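Local coordinates for protein alpha-tubulin N-acetyltransferase (Danio rerio, PDB 4H6U) that transfers an acetyl group from acetyl coenzyme A to a lysine of alpha-tubulin, at residues A[134-139]-A[164-169]. The protein carries 1 engineered substitution. Numbering follows the deposited sequence.
Sequences GSELFD and FLEKRY. With ACO (acetyl coenzyme *a), chain C.
F138 meets F164 and Y169 in an aromatic cluster. The edge of F164 points at one face of F138, with CE1 of F164 above the plane and toward the rim; the rings stand nearly perpendicular, at 86°. F138 in turn gives its own edge to a face of Y169, and F138 CD2 lies 3.4 Å from Y169 CZ. With CG anti to the backbone N (chi1 -163°), F138 extends toward helix 159-168. L165 CD2 adds a methyl contact at F138 CZ. At the edge of the Y169 ring, OH donates a 2.8 Å hydrogen bond to D139 OD1, reaching it from above the carboxylate plane. A leucine in place of Y169 would probably leave D139 OD1 without this donor and the edge of F138 without its aromatic face. Beside the cluster is the cofactor. G134 N bonds ACO O4A at 2.6 Å. S135 N bonds ACO O1A at 2.9 Å; S135 OG to O1A, 2.5 Å, is doubtfully short. ACO O5B lies over one face of the R168 guanidinium, and K167 NZ bonds ACO O8A at 2.9 Å. The axes of helical segments 134-139 and 164-168 are nearly perpendicular (-89°) and 12.3 Å apart, so large side chains bridge them. Helix 133-145 grips the pyrophosphate with backbone N-H groups at its N-terminal end, while helix 159-168 flanks the ribose and 3'-phosphate. This is the acetyl-CoA site of the GNAT fold.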
ATOM      1  N   GLY A 134     -15.158   6.487  11.222  1.00 36.99           N
ATOM      2  CA  GLY A 134     -14.864   5.083  10.902  1.00 34.33           C
ATOM      3  C   GLY A 134     -16.043   4.452  10.144  1.00 32.46           C
ATOM      4  O   GLY A 134     -15.882   3.847   9.073  1.00 33.32           O
ATOM      5  N   SER A 135     -17.243   4.608  10.705  1.00 29.88           N
ATOM      6  CA  SER A 135     -18.484   4.171  10.053  1.00 33.29           C
ATOM      7  C   SER A 135     -18.616   4.709   8.627  1.00 36.13           C
ATOM      8  O   SER A 135     -19.023   3.972   7.732  1.00 38.53           O
ATOM      9  CB  SER A 135     -19.703   4.634  10.867  1.00 32.28           C
ATOM     10  OG  SER A 135     -19.707   4.095  12.166  1.00 32.96           O
ATOM     11  N   GLU A 136     -18.311   5.996   8.414  1.00 33.23           N
ATOM     12  CA  GLU A 136     -18.425   6.550   7.068  1.00 36.13           C
ATOM     13  C   GLU A 136     -17.449   5.832   6.115  1.00 36.97           C
ATOM     14  O   GLU A 136     -17.841   5.451   5.032  1.00 39.87           O
ATOM     15  CB  GLU A 136     -18.209   8.078   7.054  1.00 38.30           C
ATOM     16  CG  GLU A 136     -18.624   8.691   5.738  1.00 34.99           C
ATOM     17  CD  GLU A 136     -18.542  10.212   5.686  1.00 44.37           C
ATOM     18  OE1 GLU A 136     -17.903  10.837   6.559  1.00 40.97           O
ATOM     19  OE2 GLU A 136     -19.061  10.778   4.702  1.00 48.89           O
ATOM     20  N   LEU A 137     -16.197   5.623   6.508  1.00 39.28           N
ATOM     21  CA  LEU A 137     -15.246   4.914   5.646  1.00 40.81           C
ATOM     22  C   LEU A 137     -15.636   3.481   5.357  1.00 40.55           C
ATOM     23  O   LEU A 137     -15.539   3.013   4.214  1.00 43.46           O
ATOM     24  CB  LEU A 137     -13.862   4.869   6.277  1.00 41.23           C
ATOM     25  CG  LEU A 137     -12.842   5.785   5.641  1.00 44.29           C
ATOM     26  CD1 LEU A 137     -11.471   5.500   6.213  1.00 40.46           C
ATOM     27  CD2 LEU A 137     -12.820   5.636   4.110  1.00 45.14           C
ATOM     28  N   PHE A 138     -15.975   2.761   6.425  1.00 36.11           N
ATOM     29  CA  PHE A 138     -16.303   1.356   6.316  1.00 35.93           C
ATOM     30  C   PHE A 138     -17.538   1.227   5.400  1.00 37.81           C
ATOM     31  O   PHE A 138     -17.528   0.478   4.430  1.00 39.22           O
ATOM     32  CB  PHE A 138     -16.537   0.775   7.717  1.00 36.35           C
ATOM     33  CG  PHE A 138     -16.479  -0.724   7.796  1.00 39.44           C
ATOM     34  CD1 PHE A 138     -15.299  -1.417   7.593  1.00 43.41           C
ATOM     35  CD2 PHE A 138     -17.627  -1.444   8.106  1.00 36.91           C
ATOM     36  CE1 PHE A 138     -15.256  -2.835   7.671  1.00 36.86           C
ATOM     37  CE2 PHE A 138     -17.607  -2.850   8.208  1.00 35.53           C
ATOM     38  CZ  PHE A 138     -16.403  -3.541   7.981  1.00 33.58           C
ATOM     39  N   ASP A 139     -18.565   2.010   5.653  1.00 37.75           N
ATOM     40  CA  ASP A 139     -19.749   1.988   4.793  1.00 41.66           C
ATOM     41  C   ASP A 139     -19.416   2.284   3.321  1.00 39.81           C
ATOM     42  O   ASP A 139     -19.885   1.595   2.426  1.00 44.87           O
ATOM     43  CB  ASP A 139     -20.813   2.979   5.280  1.00 39.10           C
ATOM     44  CG  ASP A 139     -21.546   2.500   6.532  1.00 45.26           C
ATOM     45  OD1 ASP A 139     -21.356   1.328   6.946  1.00 44.90           O
ATOM     46  OD2 ASP A 139     -22.345   3.294   7.094  1.00 50.83           O
ATOM     47  N   PHE A 164     -16.110  -1.957  17.440  1.00 33.47           N
ATOM     48  CA  PHE A 164     -16.746  -1.273  16.317  1.00 33.71           C
ATOM     49  C   PHE A 164     -17.627  -2.265  15.544  1.00 37.14           C
ATOM     50  O   PHE A 164     -18.846  -2.034  15.386  1.00 37.41           O
ATOM     51  CB  PHE A 164     -15.627  -0.663  15.441  1.00 33.39           C
ATOM     52  CG  PHE A 164     -16.076  -0.132  14.099  1.00 30.23           C
ATOM     53  CD1 PHE A 164     -15.985  -0.926  12.968  1.00 30.26           C
ATOM     54  CD2 PHE A 164     -16.498   1.192  13.960  1.00 31.62           C
ATOM     55  CE1 PHE A 164     -16.365  -0.457  11.721  1.00 31.96           C
ATOM     56  CE2 PHE A 164     -16.897   1.698  12.720  1.00 33.21           C
ATOM     57  CZ  PHE A 164     -16.827   0.866  11.576  1.00 33.81           C
ATOM     58  N   LEU A 165     -17.025  -3.406  15.164  1.00 33.87           N
ATOM     59  CA  LEU A 165     -17.732  -4.493  14.463  1.00 35.61           C
ATOM     60  C   LEU A 165     -18.903  -5.087  15.253  1.00 35.97           C
ATOM     61  O   LEU A 165     -20.009  -5.272  14.730  1.00 36.76           O
ATOM     62  CB  LEU A 165     -16.726  -5.610  14.096  1.00 34.03           C
ATOM     63  CG  LEU A 165     -15.678  -5.150  13.072  1.00 33.76           C
ATOM     64  CD1 LEU A 165     -14.555  -6.152  12.908  1.00 31.41           C
ATOM     65  CD2 LEU A 165     -16.340  -4.859  11.706  1.00 31.50           C
ATOM     66  N   GLU A 166     -18.686  -5.303  16.536  1.00 34.75           N
ATOM     67  CA  GLU A 166     -19.712  -5.905  17.372  1.00 38.37           C
ATOM     68  C   GLU A 166     -20.903  -4.954  17.604  1.00 42.08           C
ATOM     69  O   GLU A 166     -22.062  -5.368  17.511  1.00 44.14           O
ATOM     70  CB  GLU A 166     -19.090  -6.373  18.710  1.00 38.76           C
ATOM     71  CG  GLU A 166     -17.836  -7.320  18.522  1.00 56.17           C
ATOM     72  CD  GLU A 166     -17.023  -7.601  19.804  1.00 50.41           C
ATOM     73  OE1 GLU A 166     -16.930  -6.716  20.680  1.00 49.80           O
ATOM     74  OE2 GLU A 166     -16.477  -8.711  19.940  1.00 47.93           O
ATOM     75  N   LYS A 167     -20.606  -3.685  17.895  1.00 41.71           N
ATOM     76  CA  LYS A 167     -21.627  -2.681  18.252  1.00 40.67           C
ATOM     77  C   LYS A 167     -22.335  -2.059  17.038  1.00 42.09           C
ATOM     78  O   LYS A 167     -23.527  -1.838  17.081  1.00 48.27           O
ATOM     79  CB  LYS A 167     -20.990  -1.597  19.109  1.00 38.76           C
ATOM     80  CG  LYS A 167     -20.565  -2.133  20.436  1.00 40.87           C
ATOM     81  CD  LYS A 167     -19.733  -1.175  21.264  1.00 38.40           C
ATOM     82  CE  LYS A 167     -20.576  -0.376  22.209  1.00 41.88           C
ATOM     83  NZ  LYS A 167     -19.721   0.244  23.251  1.00 53.85           N
ATOM     84  N   ARG A 168     -21.613  -1.817  15.942  1.00 39.19           N
ATOM     85  CA  ARG A 168     -22.208  -1.109  14.806  1.00 41.16           C
ATOM     86  C   ARG A 168     -22.674  -2.025  13.658  1.00 42.33           C
ATOM     87  O   ARG A 168     -23.569  -1.642  12.893  1.00 43.50           O
ATOM     88  CB  ARG A 168     -21.239  -0.043  14.302  1.00 38.25           C
ATOM     89  CG  ARG A 168     -20.936   1.044  15.347  1.00 42.52           C
ATOM     90  CD  ARG A 168     -22.084   2.095  15.420  1.00 55.11           C
ATOM     91  NE  ARG A 168     -21.881   3.006  16.545  1.00 55.02           N
ATOM     92  CZ  ARG A 168     -21.659   4.315  16.456  1.00 57.20           C
ATOM     93  NH1 ARG A 168     -21.622   4.921  15.274  1.00 59.93           N
ATOM     94  NH2 ARG A 168     -21.470   5.022  17.575  1.00 57.49           N
ATOM     95  N   TYR A 169     -22.096  -3.229  13.556  1.00 39.93           N
ATOM     96  CA  TYR A 169     -22.429  -4.165  12.463  1.00 40.93           C
ATOM     97  C   TYR A 169     -22.975  -5.522  12.954  1.00 45.81           C
ATOM     98  O   TYR A 169     -23.171  -6.433  12.160  1.00 48.53           O
ATOM     99  CB  TYR A 169     -21.227  -4.320  11.493  1.00 39.71           C
ATOM    100  CG  TYR A 169     -20.886  -2.969  10.873  1.00 39.10           C
ATOM    101  CD1 TYR A 169     -21.424  -2.576   9.661  1.00 38.43           C
ATOM    102  CD2 TYR A 169     -20.106  -2.061  11.554  1.00 34.74           C
ATOM    103  CE1 TYR A 169     -21.159  -1.335   9.131  1.00 39.64           C
ATOM    104  CE2 TYR A 169     -19.832  -0.825  11.036  1.00 35.72           C
ATOM    105  CZ  TYR A 169     -20.362  -0.458   9.831  1.00 38.19           C
ATOM    106  OH  TYR A 169     -20.077   0.798   9.337  1.00 45.03           O
TER
HETATM  107  N1A ACO C 201     -13.174   2.194  22.896  1.00 41.10           N
HETATM  108  C2A ACO C 201     -14.097   1.267  22.459  1.00 37.01           C
HETATM  109  N3A ACO C 201     -14.726   1.255  21.302  1.00 38.24           N
HETATM  110  C4A ACO C 201     -14.443   2.339  20.460  1.00 34.00           C
HETATM  111  C5A ACO C 201     -13.545   3.374  20.792  1.00 33.57           C
HETATM  112  C6A ACO C 201     -12.904   3.250  22.074  1.00 38.00           C
HETATM  113  N6A ACO C 201     -12.005   4.140  22.563  1.00 38.88           N
HETATM  114  N7A ACO C 201     -13.504   4.298  19.707  1.00 39.11           N
HETATM  115  C8A ACO C 201     -14.395   3.820  18.761  1.00 37.68           C
HETATM  116  N9A ACO C 201     -14.978   2.624  19.226  1.00 32.88           N
HETATM  117  C1B ACO C 201     -15.952   1.731  18.644  1.00 33.01           C
HETATM  118  C2B ACO C 201     -17.174   1.526  19.526  1.00 34.40           C
HETATM  119  O2B ACO C 201     -17.901   0.387  19.156  1.00 40.24           O
HETATM  120  C3B ACO C 201     -17.985   2.810  19.058  1.00 42.98           C
HETATM  121  O3B ACO C 201     -19.263   2.736  19.298  1.00 45.76           O
HETATM  122  P3B ACO C 201     -19.772   3.541  20.870  1.00 39.71           P
HETATM  123  O7A ACO C 201     -21.236   3.276  20.689  1.00 40.55           O
HETATM  124  O8A ACO C 201     -19.026   2.653  21.835  1.00 41.04           O
HETATM  125  O9A ACO C 201     -19.270   4.940  20.712  1.00 42.91           O
HETATM  126  C4B ACO C 201     -17.713   2.820  17.580  1.00 38.86           C
HETATM  127  O4B ACO C 201     -16.378   2.250  17.406  1.00 36.18           O
HETATM  128  C5B ACO C 201     -17.825   4.255  17.064  1.00 35.11           C
HETATM  129  O5B ACO C 201     -18.181   4.339  15.736  1.00 35.73           O
HETATM  130  P1A ACO C 201     -17.310   5.385  14.775  1.00 33.57           P
HETATM  131  O1A ACO C 201     -17.949   5.251  13.441  1.00 31.82           O
HETATM  132  O2A ACO C 201     -17.126   6.714  15.480  1.00 32.55           O
HETATM  133  O3A ACO C 201     -15.818   4.657  14.665  1.00 34.24           O
HETATM  134  P2A ACO C 201     -14.478   5.467  14.708  1.00 37.29           P
HETATM  135  O4A ACO C 201     -14.361   6.518  13.657  1.00 43.27           O
HETATM  136  O5A ACO C 201     -13.915   5.708  16.065  1.00 38.42           O
HETATM  137  O6A ACO C 201     -13.334   4.253  13.954  1.00 38.42           O
HETATM  138  CBP ACO C 201     -11.740   2.622  14.573  1.00 40.62           C
HETATM  139  CCP ACO C 201     -13.218   2.988  14.487  1.00 38.03           C
HETATM  140  CDP ACO C 201     -11.523   1.231  15.189  1.00 37.30           C
HETATM  141  CEP ACO C 201     -11.084   2.706  13.160  1.00 29.03           C
HETATM  142  CAP ACO C 201     -11.092   3.727  15.467  1.00 42.82           C
HETATM  143  OAP ACO C 201     -11.591   3.782  16.787  1.00 44.31           O
HETATM  144  C9P ACO C 201      -9.537   3.742  15.376  1.00 52.29           C
HETATM  145  O9P ACO C 201      -9.030   4.209  14.384  1.00 55.38           O
HETATM  146  N8P ACO C 201      -8.578   3.264  16.206  1.00 52.53           N
HETATM  147  C7P ACO C 201      -8.636   2.631  17.434  1.00 50.93           C
HETATM  148  C6P ACO C 201      -7.264   1.854  17.756  1.00140.08           C
HETATM  149  C5P ACO C 201      -6.537   1.105  16.571  1.00 62.16           C
HETATM  150  O5P ACO C 201      -5.301   0.991  16.537  1.00 59.11           O
HETATM  151  N4P ACO C 201      -7.329   0.534  15.519  1.00 68.17           N
HETATM  152  C3P ACO C 201      -6.806  -0.250  14.318  1.00 72.38           C
HETATM  153  C2P ACO C 201      -7.694  -1.419  13.711  1.00 92.53           C
HETATM  154  S1P ACO C 201      -7.009  -3.242  13.540  1.00 71.06           S
HETATM  155  C   ACO C 201      -6.720  -3.488  11.785  1.00 40.76           C
HETATM  156  O   ACO C 201      -6.571  -2.522  11.134  1.00 43.07           O
HETATM  157  CH3 ACO C 201      -7.407  -4.665  11.132  1.00 48.70           C